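P-nitrophenyl phosphatase (Pho2) (Archaeoglobus fulgidus, PDB 3QGM) probably acts as a metal-dependent phosphatase of the haloacid dehalogenase (HAD) superfamily. Local coordinates at residues G10-I15 with R194-I199; I43-N48 with F64-G69; V185-P188 with I192-E195. All coordinates share one frame; numbering follows the deposited sequence.

All three contacts are buried, and together they show how a HAD-type Rossmann-like core is packed on both faces of its parallel sheet. Contacts 1 and 2 start from neighbouring strands, 10-14 and 42-47, whose backbones join through Ile13 N and Ile44 O and through Ile13 O and Val46 N. Contact 1 sets the sheet against helix 190-200, contact 2 against the loop after helix 54-63, and both are purely apolar. Contact 3 uses helix 190-200 again but adds a backbone hydrogen bond and a buried lysine whose side chain reaches the calcium site. Asp14 of contact 1 meets Lys187 of contact 3.

Contact 1. Residues G10-I15 with R194-I199; sequences GYIIDI and REALDI. With CA (calcium ion), chain E.
Ile12 meets Ala196 and Leu197 through a single atom, the methyl CD1 at the tip of its longer branch. The strand residue gives up the largest share of buried surface, and its side chain is directed at helix 190-200. CG1 stands anti to the carbonyl carbon (chi1 -68°) and the chain then runs out extended, which carries CD1 across the space between strand and helix. There it comes to 3.8 Å from Ala196 CB. This short side chain lets the helix settle close to the sheet, with the CA atoms of Ile12 and Ala196 7.3 Å apart. Leu197 adds a looser contact from the next position on the helix, its CD2 lying 4.3 Å from Ile12 CD1.

Two residues further along, Asp14 holds the calcium ion with both carboxylate oxygens, OD1 at 2.6 Å and OD2 at 2.4 Å. Three waters, Asp16 through its backbone O and Asp212 through OD1 complete the site; Asp14 and Asp16 fit the DxD pattern of HAD enzymes, and Asp212 joins from later in the chain. The apolar contact thus packs the middle of the metal-binding strand. Strand 10-14 runs between strands 42-47 and 207-211, and helix 190-200 lies over this part of the sheet, with Ala196 also touching Leu74 of strand 73-75 and Leu197 touching Val207.

Contact 2. Residues I43-N48 with F64-G69; sequences IIFVSN and FGLEVG
Phe45 reaches from strand 42-47 to Val68 and Leu66, and it alone carries the strand's side of this contact. Just before it, Ile43 lies on the same side of the sheet and lays its CG2 over one face of the Phe45 ring, 3.7 Å above the plane and offset toward the rim. Ile44 turns to the other side of the sheet, where it packs on helix 190-200.

Phe45 comes next, with its ring anti to the carbonyl carbon (chi1 -62°), directed at the loop. The outer end of the ring does the touching. Its CE1 rests 4.1 Å from Val68 CG1 and equally far from Val68 CG2, so one ring atom meets both branches of the valine. The neighbouring CZ approaches Leu66 CD1 at 4.3 Å. Both loop residues come at the ring obliquely, and the meeting is one of hydrocarbon surfaces without any polar bond. Leu61 of helix 54-63 and Val33 of helix 27-38 also touch Phe45, so the aromatic end is packed between two helices and the loop.

Val46 points back to the opposite side, packing on Ile192. Beyond Ser47 the strand ends, and Asn48 serves another part of the core, accepting a hydrogen bond from Lys187 N.

The loop itself leaves helix 54-63 through a Schellman motif, in which Gly65 takes a positive phi of 106°. The chain then returns toward strand 73-75, with Leu66 and Val68 facing the sheet. This is the right-handed beta-alpha-beta crossover of a Rossmann-like HAD core, here packed by an aromatic residue of its first strand.

Contact 3. Residues V185-P188 with I192-E195; sequences VGKP and IMRE
Ile192 sits between Val185 and Lys187 where the loop after strand 183-184 turns into helix 190-200, a part of the HAD fold in which Lys187, placed like the motif III lysine of HAD enzymes, approaches the metal-binding Asp14. The isoleucine is directed at the loop, and its CG2 occupies the position between the backbone N and the carbonyl carbon. Both CB and CG2 of Ile192 come to 3.2 Å from Val185 O, and CG2 also lies 3.6 Å from Lys187 N and 3.7 Å from Gly186 C. Val185 stands beside it, offering CG1 to Ile192 CB in a looser contact.

The lysine crosses both helix residues obliquely near the root of its chain. Its CG lies 4.0 Å from Ile192 CG2 and 3.9 Å from Met193 SE, the selenium of a selenomethionine whose chain is bent at chi2 and chi3. The hydrocarbon part of Lys187 is thus seated against the first turn of the helix, while a bend at chi3 (-71°) sends the amino group on toward the calcium site. There NZ forms a salt bridge with Asp217, and also one with Asp14 OD1, beside the bound calcium.

The helix is tied to the loop by its backbone as well: Ile192 N donates to Val185 O over 3.0 Å, a bent bond with an N-H...O angle of 140° and the nitrogen tilted 18° from the carbonyl plane.

Contact 1. Residues G10-I15 with R194-I199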
ATOM      1  N   GLY A  10     -31.968 -22.354   1.908  1.00 39.43           N
ATOM      2  CA  GLY A  10     -30.514 -22.440   1.737  1.00 37.70           C
ATOM      3  C   GLY A  10     -29.667 -21.585   2.655  1.00 36.22           C
ATOM      4  O   GLY A  10     -30.134 -20.622   3.263  1.00 34.43           O
ATOM      5  N   TYR A  11     -28.394 -21.948   2.718  1.00 34.56           N
ATOM      6  CA  TYR A  11     -27.421 -21.320   3.615  1.00 33.72           C
ATOM      7  C   TYR A  11     -26.119 -21.069   2.852  1.00 32.08           C
ATOM      8  O   TYR A  11     -25.577 -21.955   2.229  1.00 31.89           O
ATOM      9  CB  TYR A  11     -27.176 -22.220   4.826  1.00 33.60           C
ATOM     10  CG  TYR A  11     -28.420 -22.331   5.657  1.00 36.48           C
ATOM     11  CD1 TYR A  11     -28.661 -21.440   6.701  1.00 35.82           C
ATOM     12  CD2 TYR A  11     -29.396 -23.259   5.357  1.00 36.84           C
ATOM     13  CE1 TYR A  11     -29.815 -21.497   7.432  1.00 37.23           C
ATOM     14  CE2 TYR A  11     -30.584 -23.306   6.089  1.00 37.22           C
ATOM     15  CZ  TYR A  11     -30.787 -22.421   7.121  1.00 38.19           C
ATOM     16  OH  TYR A  11     -31.964 -22.448   7.866  1.00 40.71           O
ATOM     17  N   ILE A  12     -25.662 -19.835   2.894  1.00 30.90           N
ATOM     18  CA  ILE A  12     -24.358 -19.440   2.382  1.00 29.18           C
ATOM     19  C   ILE A  12     -23.481 -19.410   3.615  1.00 28.59           C
ATOM     20  O   ILE A  12     -23.696 -18.573   4.509  1.00 27.22           O
ATOM     21  CB  ILE A  12     -24.396 -18.070   1.717  1.00 28.87           C
ATOM     22  CG1 ILE A  12     -25.231 -18.200   0.439  1.00 28.16           C
ATOM     23  CG2 ILE A  12     -22.942 -17.586   1.417  1.00 28.84           C
ATOM     24  CD1 ILE A  12     -25.410 -16.912  -0.371  1.00 28.80           C
ATOM     25  N   ILE A  13     -22.537 -20.363   3.676  1.00 27.37           N
ATOM     26  CA  ILE A  13     -21.738 -20.594   4.894  1.00 27.25           C
ATOM     27  C   ILE A  13     -20.264 -20.237   4.694  1.00 26.68           C
ATOM     28  O   ILE A  13     -19.564 -20.757   3.836  1.00 24.49           O
ATOM     29  CB  ILE A  13     -21.936 -21.998   5.476  1.00 27.40           C
ATOM     30  CG1 ILE A  13     -23.435 -22.266   5.723  1.00 27.67           C
ATOM     31  CG2 ILE A  13     -21.201 -22.116   6.792  1.00 24.76           C
ATOM     32  CD1 ILE A  13     -23.735 -23.677   6.289  1.00 30.55           C
ATOM     33  N   ASP A  14     -19.817 -19.257   5.460  1.00 26.91           N
ATOM     34  CA  ASP A  14     -18.361 -18.969   5.591  1.00 26.85           C
ATOM     35  C   ASP A  14     -17.674 -20.228   6.161  1.00 26.75           C
ATOM     36  O   ASP A  14     -18.238 -20.912   7.031  1.00 26.50           O
ATOM     37  CB  ASP A  14     -18.250 -17.738   6.489  1.00 27.23           C
ATOM     38  CG  ASP A  14     -16.853 -17.444   7.032  1.00 27.39           C
ATOM     39  OD1 ASP A  14     -15.778 -17.559   6.372  1.00 26.54           O
ATOM     40  OD2 ASP A  14     -16.882 -17.018   8.199  1.00 26.20           O
ATOM     41  N   ILE A  15     -16.492 -20.558   5.638  1.00 25.74           N
ATOM     42  CA  ILE A  15     -15.739 -21.729   6.096  1.00 25.00           C
ATOM     43  C   ILE A  15     -14.887 -21.368   7.327  1.00 25.53           C
ATOM     44  O   ILE A  15     -15.110 -21.912   8.407  1.00 25.71           O
ATOM     45  CB  ILE A  15     -14.835 -22.272   4.994  1.00 25.25           C
ATOM     46  CG1 ILE A  15     -15.672 -22.751   3.792  1.00 24.83           C
ATOM     47  CG2 ILE A  15     -13.937 -23.435   5.501  1.00 25.56           C
ATOM     48  CD1 ILE A  15     -14.835 -23.046   2.542  1.00 23.74           C
ATOM     49  N   ARG A 194     -23.985 -12.994  -5.417  1.00 34.91           N
ATOM     50  CA  ARG A 194     -24.943 -13.260  -6.462  1.00 36.35           C
ATOM     51  C   ARG A 194     -24.558 -14.542  -7.193  1.00 35.94           C
ATOM     52  O   ARG A 194     -25.439 -15.284  -7.638  1.00 34.59           O
ATOM     53  CB  ARG A 194     -25.108 -12.050  -7.402  1.00 38.10           C
ATOM     54  CG  ARG A 194     -25.669 -10.846  -6.612  1.00 41.65           C
ATOM     55  CD  ARG A 194     -26.247  -9.669  -7.440  1.00 47.94           C
ATOM     56  NE  ARG A 194     -26.620  -8.554  -6.544  1.00 49.71           N
ATOM     57  CZ  ARG A 194     -27.673  -8.553  -5.715  1.00 54.02           C
ATOM     58  NH1 ARG A 194     -27.882  -7.500  -4.925  1.00 54.63           N
ATOM     59  NH2 ARG A 194     -28.531  -9.592  -5.662  1.00 55.20           N
ATOM     60  N   GLU A 195     -23.262 -14.854  -7.262  1.00 34.64           N
ATOM     61  CA  GLU A 195     -22.883 -16.129  -7.863  1.00 34.36           C
ATOM     62  C   GLU A 195     -23.397 -17.275  -6.995  1.00 33.64           C
ATOM     63  O   GLU A 195     -23.855 -18.292  -7.529  1.00 32.97           O
ATOM     64  CB  GLU A 195     -21.380 -16.262  -8.110  1.00 34.24           C
ATOM     65  CG  GLU A 195     -20.941 -17.627  -8.675  1.00 36.09           C
ATOM     66  CD  GLU A 195     -21.411 -17.890 -10.116  1.00 41.30           C
ATOM     67  OE1 GLU A 195     -22.025 -16.992 -10.733  1.00 43.80           O
ATOM     68  OE2 GLU A 195     -21.159 -18.995 -10.635  1.00 41.73           O
ATOM     69  N   ALA A 196     -23.312 -17.112  -5.677  1.00 31.99           N
ATOM     70  CA  ALA A 196     -23.709 -18.172  -4.754  1.00 31.95           C
ATOM     71  C   ALA A 196     -25.226 -18.430  -4.808  1.00 33.04           C
ATOM     72  O   ALA A 196     -25.665 -19.589  -4.791  1.00 33.61           O
ATOM     73  CB  ALA A 196     -23.274 -17.861  -3.319  1.00 29.95           C
ATOM     74  N   LEU A 197     -25.998 -17.351  -4.859  1.00 33.60           N
ATOM     75  CA  LEU A 197     -27.459 -17.413  -5.099  1.00 34.79           C
ATOM     76  C   LEU A 197     -27.852 -18.167  -6.399  1.00 36.80           C
ATOM     77  O   LEU A 197     -28.683 -19.083  -6.372  1.00 36.31           O
ATOM     78  CB  LEU A 197     -28.019 -16.002  -5.143  1.00 34.47           C
ATOM     79  CG  LEU A 197     -28.078 -15.267  -3.816  1.00 32.31           C
ATOM     80  CD1 LEU A 197     -28.806 -13.927  -3.976  1.00 33.51           C
ATOM     81  CD2 LEU A 197     -28.815 -16.096  -2.781  1.00 32.95           C
ATOM     82  N   ASP A 198     -27.216 -17.781  -7.502  1.00 38.24           N
ATOM     83  CA  ASP A 198     -27.369 -18.421  -8.795  1.00 40.31           C
ATOM     84  C   ASP A 198     -27.064 -19.922  -8.700  1.00 40.54           C
ATOM     85  O   ASP A 198     -27.820 -20.764  -9.193  1.00 41.22           O
ATOM     86  CB  ASP A 198     -26.416 -17.750  -9.810  1.00 41.53           C
ATOM     87  CG  ASP A 198     -26.822 -18.008 -11.271  1.00 45.09           C
ATOM     88  OD1 ASP A 198     -26.725 -19.158 -11.719  1.00 46.53           O
ATOM     89  OD2 ASP A 198     -27.229 -17.037 -11.967  1.00 53.65           O
ATOM     90  N   ILE A 199     -25.950 -20.263  -8.058  1.00 40.05           N
ATOM     91  CA  ILE A 199     -25.600 -21.667  -7.842  1.00 39.37           C
ATOM     92  C   ILE A 199     -26.699 -22.340  -7.021  1.00 39.51           C
ATOM     93  O   ILE A 199     -27.174 -23.395  -7.397  1.00 40.14           O
ATOM     94  CB  ILE A 199     -24.195 -21.821  -7.174  1.00 39.00           C
ATOM     95  CG1 ILE A 199     -23.095 -21.460  -8.203  1.00 37.62           C
ATOM     96  CG2 ILE A 199     -23.987 -23.261  -6.619  1.00 38.64           C
ATOM     97  CD1 ILE A 199     -21.708 -21.296  -7.606  1.00 33.48           C
TER
HETATM   98 CA    CA E 503     -14.629 -16.267   8.362  1.00 26.99          CA
HETATM   99  O   HOH W   1     -12.761 -15.743   9.844  1.00 26.34           O
HETATM  100  O   HOH W   2     -12.869 -16.251   6.809  1.00 23.87           O
HETATM  101  O   HOH W   3     -15.230 -14.453   7.412  1.00 23.98           O

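Contact 2. Residues I43-N48 with F64-G69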
ATOM      1  N   ILE A  43     -26.715 -25.966   0.754  1.00 36.22           N
ATOM      2  CA  ILE A  43     -25.623 -25.224   1.347  1.00 35.67           C
ATOM      3  C   ILE A  43     -24.643 -24.874   0.266  1.00 34.34           C
ATOM      4  O   ILE A  43     -24.425 -25.644  -0.656  1.00 35.19           O
ATOM      5  CB  ILE A  43     -24.905 -26.068   2.450  1.00 35.65           C
ATOM      6  CG1 ILE A  43     -25.865 -26.385   3.591  1.00 37.41           C
ATOM      7  CG2 ILE A  43     -23.692 -25.327   3.012  1.00 36.93           C
ATOM      8  CD1 ILE A  43     -25.187 -27.027   4.763  1.00 40.46           C
ATOM      9  N   ILE A  44     -24.073 -23.689   0.354  1.00 33.34           N
ATOM     10  CA  ILE A  44     -22.913 -23.370  -0.428  1.00 32.28           C
ATOM     11  C   ILE A  44     -21.905 -22.723   0.509  1.00 31.66           C
ATOM     12  O   ILE A  44     -22.229 -21.796   1.275  1.00 31.16           O
ATOM     13  CB  ILE A  44     -23.223 -22.514  -1.648  1.00 32.71           C
ATOM     14  CG1 ILE A  44     -21.944 -22.281  -2.476  1.00 33.95           C
ATOM     15  CG2 ILE A  44     -23.815 -21.183  -1.265  1.00 32.09           C
ATOM     16  CD1 ILE A  44     -22.221 -21.917  -3.963  1.00 37.17           C
ATOM     17  N   PHE A  45     -20.693 -23.252   0.473  1.00 31.09           N
ATOM     18  CA  PHE A  45     -19.598 -22.758   1.304  1.00 31.35           C
ATOM     19  C   PHE A  45     -18.884 -21.639   0.530  1.00 30.78           C
ATOM     20  O   PHE A  45     -18.544 -21.812  -0.647  1.00 31.87           O
ATOM     21  CB  PHE A  45     -18.644 -23.894   1.633  1.00 30.89           C
ATOM     22  CG  PHE A  45     -19.273 -25.003   2.425  1.00 33.01           C
ATOM     23  CD1 PHE A  45     -19.693 -26.167   1.796  1.00 37.05           C
ATOM     24  CD2 PHE A  45     -19.446 -24.895   3.807  1.00 35.98           C
ATOM     25  CE1 PHE A  45     -20.310 -27.199   2.520  1.00 36.72           C
ATOM     26  CE2 PHE A  45     -20.050 -25.923   4.538  1.00 37.58           C
ATOM     27  CZ  PHE A  45     -20.479 -27.077   3.890  1.00 36.97           C
ATOM     28  N   VAL A  46     -18.713 -20.473   1.143  1.00 30.41           N
ATOM     29  CA  VAL A  46     -18.163 -19.325   0.408  1.00 29.84           C
ATOM     30  C   VAL A  46     -16.954 -18.806   1.157  1.00 30.12           C
ATOM     31  O   VAL A  46     -17.050 -18.539   2.344  1.00 31.11           O
ATOM     32  CB  VAL A  46     -19.204 -18.209   0.177  1.00 30.60           C
ATOM     33  CG1 VAL A  46     -18.556 -16.957  -0.440  1.00 32.74           C
ATOM     34  CG2 VAL A  46     -20.341 -18.669  -0.761  1.00 31.14           C
ATOM     35  N   SER A  47     -15.813 -18.678   0.479  1.00 29.11           N
ATOM     36  CA  SER A  47     -14.585 -18.245   1.126  1.00 28.51           C
ATOM     37  C   SER A  47     -13.856 -17.229   0.290  1.00 27.53           C
ATOM     38  O   SER A  47     -13.836 -17.329  -0.918  1.00 24.87           O
ATOM     39  CB  SER A  47     -13.634 -19.426   1.307  1.00 28.98           C
ATOM     40  OG  SER A  47     -12.360 -18.975   1.680  1.00 30.64           O
ATOM     41  N   ASN A  48     -13.251 -16.246   0.977  1.00 26.57           N
ATOM     42  CA  ASN A  48     -12.482 -15.220   0.323  1.00 26.69           C
ATOM     43  C   ASN A  48     -11.068 -15.638   0.067  1.00 26.01           C
ATOM     44  O   ASN A  48     -10.285 -14.821  -0.390  1.00 26.70           O
ATOM     45  CB  ASN A  48     -12.469 -13.953   1.177  1.00 27.88           C
ATOM     46  CG  ASN A  48     -13.668 -13.070   0.915  1.00 26.57           C
ATOM     47  OD1 ASN A  48     -14.567 -13.444   0.176  1.00 23.85           O
ATOM     48  ND2 ASN A  48     -13.642 -11.846   1.480  1.00 24.52           N
ATOM     49  N   PHE A  64     -12.631 -33.047   6.701  1.00 36.72           N
ATOM     50  CA  PHE A  64     -13.380 -32.823   7.951  1.00 37.64           C
ATOM     51  C   PHE A  64     -14.524 -33.812   8.133  1.00 37.46           C
ATOM     52  O   PHE A  64     -15.164 -33.858   9.172  1.00 37.85           O
ATOM     53  CB  PHE A  64     -13.972 -31.398   7.975  1.00 37.42           C
ATOM     54  CG  PHE A  64     -12.943 -30.292   8.009  1.00 37.12           C
ATOM     55  CD1 PHE A  64     -11.640 -30.529   8.394  1.00 38.22           C
ATOM     56  CD2 PHE A  64     -13.296 -29.001   7.669  1.00 37.03           C
ATOM     57  CE1 PHE A  64     -10.725 -29.516   8.429  1.00 38.16           C
ATOM     58  CE2 PHE A  64     -12.366 -27.978   7.704  1.00 36.07           C
ATOM     59  CZ  PHE A  64     -11.082 -28.239   8.059  1.00 36.90           C
ATOM     60  N   GLY A  65     -14.839 -34.569   7.091  1.00 37.84           N
ATOM     61  CA  GLY A  65     -15.865 -35.584   7.199  1.00 37.96           C
ATOM     62  C   GLY A  65     -17.151 -35.194   6.513  1.00 38.56           C
ATOM     63  O   GLY A  65     -18.163 -35.882   6.650  1.00 38.74           O
ATOM     64  N   LEU A  66     -17.130 -34.084   5.775  1.00 38.28           N
ATOM     65  CA  LEU A  66     -18.335 -33.580   5.149  1.00 38.26           C
ATOM     66  C   LEU A  66     -18.436 -34.163   3.740  1.00 39.35           C
ATOM     67  O   LEU A  66     -17.419 -34.374   3.060  1.00 38.29           O
ATOM     68  CB  LEU A  66     -18.331 -32.035   5.105  1.00 37.97           C
ATOM     69  CG  LEU A  66     -18.048 -31.319   6.438  1.00 36.79           C
ATOM     70  CD1 LEU A  66     -18.295 -29.841   6.297  1.00 36.95           C
ATOM     71  CD2 LEU A  66     -18.891 -31.864   7.554  1.00 37.09           C
ATOM     72  N   GLU A  67     -19.674 -34.393   3.331  1.00 40.22           N
ATOM     73  CA  GLU A  67     -20.005 -34.866   2.019  1.00 42.42           C
ATOM     74  C   GLU A  67     -20.335 -33.607   1.237  1.00 41.80           C
ATOM     75  O   GLU A  67     -21.310 -32.939   1.545  1.00 42.37           O
ATOM     76  CB  GLU A  67     -21.224 -35.785   2.090  1.00 43.78           C
ATOM     77  CG  GLU A  67     -21.246 -36.912   1.064  1.00 48.42           C
ATOM     78  CD  GLU A  67     -21.359 -38.289   1.746  1.00 54.26           C
ATOM     79  OE1 GLU A  67     -20.349 -38.729   2.353  1.00 56.89           O
ATOM     80  OE2 GLU A  67     -22.450 -38.914   1.696  1.00 57.33           O
ATOM     81  N   VAL A  68     -19.500 -33.291   0.248  1.00 40.98           N
ATOM     82  CA  VAL A  68     -19.520 -31.982  -0.423  1.00 40.71           C
ATOM     83  C   VAL A  68     -19.147 -32.221  -1.872  1.00 40.12           C
ATOM     84  O   VAL A  68     -18.161 -32.886  -2.160  1.00 39.74           O
ATOM     85  CB  VAL A  68     -18.474 -30.981   0.215  1.00 40.35           C
ATOM     86  CG1 VAL A  68     -18.585 -29.602  -0.369  1.00 40.12           C
ATOM     87  CG2 VAL A  68     -18.619 -30.906   1.733  1.00 40.34           C
ATOM     88  N   GLY A  69     -19.947 -31.707  -2.784  1.00 40.78           N
ATOM     89  CA  GLY A  69     -19.583 -31.679  -4.220  1.00 40.51           C
ATOM     90  C   GLY A  69     -18.939 -30.359  -4.656  1.00 39.94           C
ATOM     91  O   GLY A  69     -19.098 -29.336  -3.992  1.00 38.36           O
TER

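Contact 3. Residues V185-P188 with I192-E195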
ATOM      1  N   VAL A 185     -14.298  -9.129  -6.058  1.00 27.32           N
ATOM      2  CA  VAL A 185     -15.115 -10.351  -6.137  1.00 27.79           C
ATOM      3  C   VAL A 185     -15.603 -10.796  -4.758  1.00 28.21           C
ATOM      4  O   VAL A 185     -16.817 -11.031  -4.574  1.00 28.51           O
ATOM      5  CB  VAL A 185     -14.352 -11.448  -6.874  1.00 27.10           C
ATOM      6  CG1 VAL A 185     -15.175 -12.765  -6.986  1.00 27.84           C
ATOM      7  CG2 VAL A 185     -13.968 -10.910  -8.247  1.00 26.56           C
ATOM      8  N   GLY A 186     -14.688 -10.860  -3.784  1.00 28.58           N
ATOM      9  CA  GLY A 186     -14.945 -11.529  -2.504  1.00 28.42           C
ATOM     10  C   GLY A 186     -15.901 -10.767  -1.599  1.00 29.17           C
ATOM     11  O   GLY A 186     -16.215  -9.605  -1.861  1.00 29.32           O
ATOM     12  N   LYS A 187     -16.317 -11.402  -0.511  1.00 29.41           N
ATOM     13  CA  LYS A 187     -17.119 -10.744   0.509  1.00 30.84           C
ATOM     14  C   LYS A 187     -16.449  -9.491   1.075  1.00 31.51           C
ATOM     15  O   LYS A 187     -15.261  -9.535   1.408  1.00 33.11           O
ATOM     16  CB  LYS A 187     -17.429 -11.708   1.659  1.00 31.33           C
ATOM     17  CG  LYS A 187     -18.283 -12.977   1.226  1.00 29.86           C
ATOM     18  CD  LYS A 187     -18.419 -13.950   2.394  1.00 29.81           C
ATOM     19  CE  LYS A 187     -17.127 -14.663   2.728  1.00 27.25           C
ATOM     20  NZ  LYS A 187     -17.313 -15.546   3.907  1.00 25.98           N
ATOM     21  N   PRO A 188     -17.229  -8.399   1.267  1.00 32.54           N
ATOM     22  CA  PRO A 188     -18.714  -8.360   1.139  1.00 32.59           C
ATOM     23  C   PRO A 188     -19.286  -8.017  -0.241  1.00 32.80           C
ATOM     24  O   PRO A 188     -20.510  -7.797  -0.380  1.00 31.20           O
ATOM     25  CB  PRO A 188     -19.114  -7.298   2.165  1.00 33.44           C
ATOM     26  CG  PRO A 188     -17.963  -6.327   2.132  1.00 33.23           C
ATOM     27  CD  PRO A 188     -16.719  -7.210   1.969  1.00 32.14           C
ATOM     28  N   ILE A 192     -19.460 -12.161  -5.527  1.00 28.62           N
ATOM     29  CA  ILE A 192     -19.425 -13.578  -5.097  1.00 27.29           C
ATOM     30  C   ILE A 192     -20.800 -14.040  -4.543  1.00 28.00           C
ATOM     31  O   ILE A 192     -21.256 -15.183  -4.821  1.00 27.54           O
ATOM     32  CB  ILE A 192     -18.267 -13.865  -4.123  1.00 27.44           C
ATOM     33  CG1 ILE A 192     -18.058 -15.373  -3.954  1.00 25.38           C
ATOM     34  CG2 ILE A 192     -18.496 -13.164  -2.794  1.00 23.00           C
ATOM     35  CD1 ILE A 192     -16.729 -15.722  -3.319  1.00 20.78           C
HETATM   36  N   MSE A 193     -21.502 -13.124  -3.899  1.00 27.71           N
HETATM   37  CA  MSE A 193     -22.790 -13.417  -3.299  1.00 30.69           C
HETATM   38  C   MSE A 193     -23.915 -13.754  -4.326  1.00 32.78           C
HETATM   39  O   MSE A 193     -24.683 -14.712  -4.132  1.00 33.68           O
HETATM   40  CB  MSE A 193     -23.186 -12.264  -2.349  1.00 30.34           C
HETATM   41  CG  MSE A 193     -22.170 -12.122  -1.189  1.00 26.58           C
HETATM   42 SE   MSE A 193     -21.810 -13.747  -0.118  0.60 25.94          SE
HETATM   43  CE  MSE A 193     -23.459 -13.895   0.934  1.00 24.22           C
ATOM     44  N   ARG A 194     -23.985 -12.994  -5.417  1.00 34.91           N
ATOM     45  CA  ARG A 194     -24.943 -13.260  -6.462  1.00 36.35           C
ATOM     46  C   ARG A 194     -24.558 -14.542  -7.193  1.00 35.94           C
ATOM     47  O   ARG A 194     -25.439 -15.284  -7.638  1.00 34.59           O
ATOM     48  CB  ARG A 194     -25.108 -12.050  -7.402  1.00 38.10           C
ATOM     49  CG  ARG A 194     -25.669 -10.846  -6.612  1.00 41.65           C
ATOM     50  CD  ARG A 194     -26.247  -9.669  -7.440  1.00 47.94           C
ATOM     51  NE  ARG A 194     -26.620  -8.554  -6.544  1.00 49.71           N
ATOM     52  CZ  ARG A 194     -27.673  -8.553  -5.715  1.00 54.02           C
ATOM     53  NH1 ARG A 194     -27.882  -7.500  -4.925  1.00 54.63           N
ATOM     54  NH2 ARG A 194     -28.531  -9.592  -5.662  1.00 55.20           N
ATOM     55  N   GLU A 195     -23.262 -14.854  -7.262  1.00 34.64           N
ATOM     56  CA  GLU A 195     -22.883 -16.129  -7.863  1.00 34.36           C
ATOM     57  C   GLU A 195     -23.397 -17.275  -6.995  1.00 33.64           C
ATOM     58  O   GLU A 195     -23.855 -18.292  -7.529  1.00 32.97           O
ATOM     59  CB  GLU A 195     -21.380 -16.262  -8.110  1.00 34.24           C
ATOM     60  CG  GLU A 195     -20.941 -17.627  -8.675  1.00 36.09           C
ATOM     61  CD  GLU A 195     -21.411 -17.890 -10.116  1.00 41.30           C
ATOM     62  OE1 GLU A 195     -22.025 -16.992 -10.733  1.00 43.80           O
ATOM     63  OE2 GLU A 195     -21.159 -18.995 -10.635  1.00 41.73           O
TER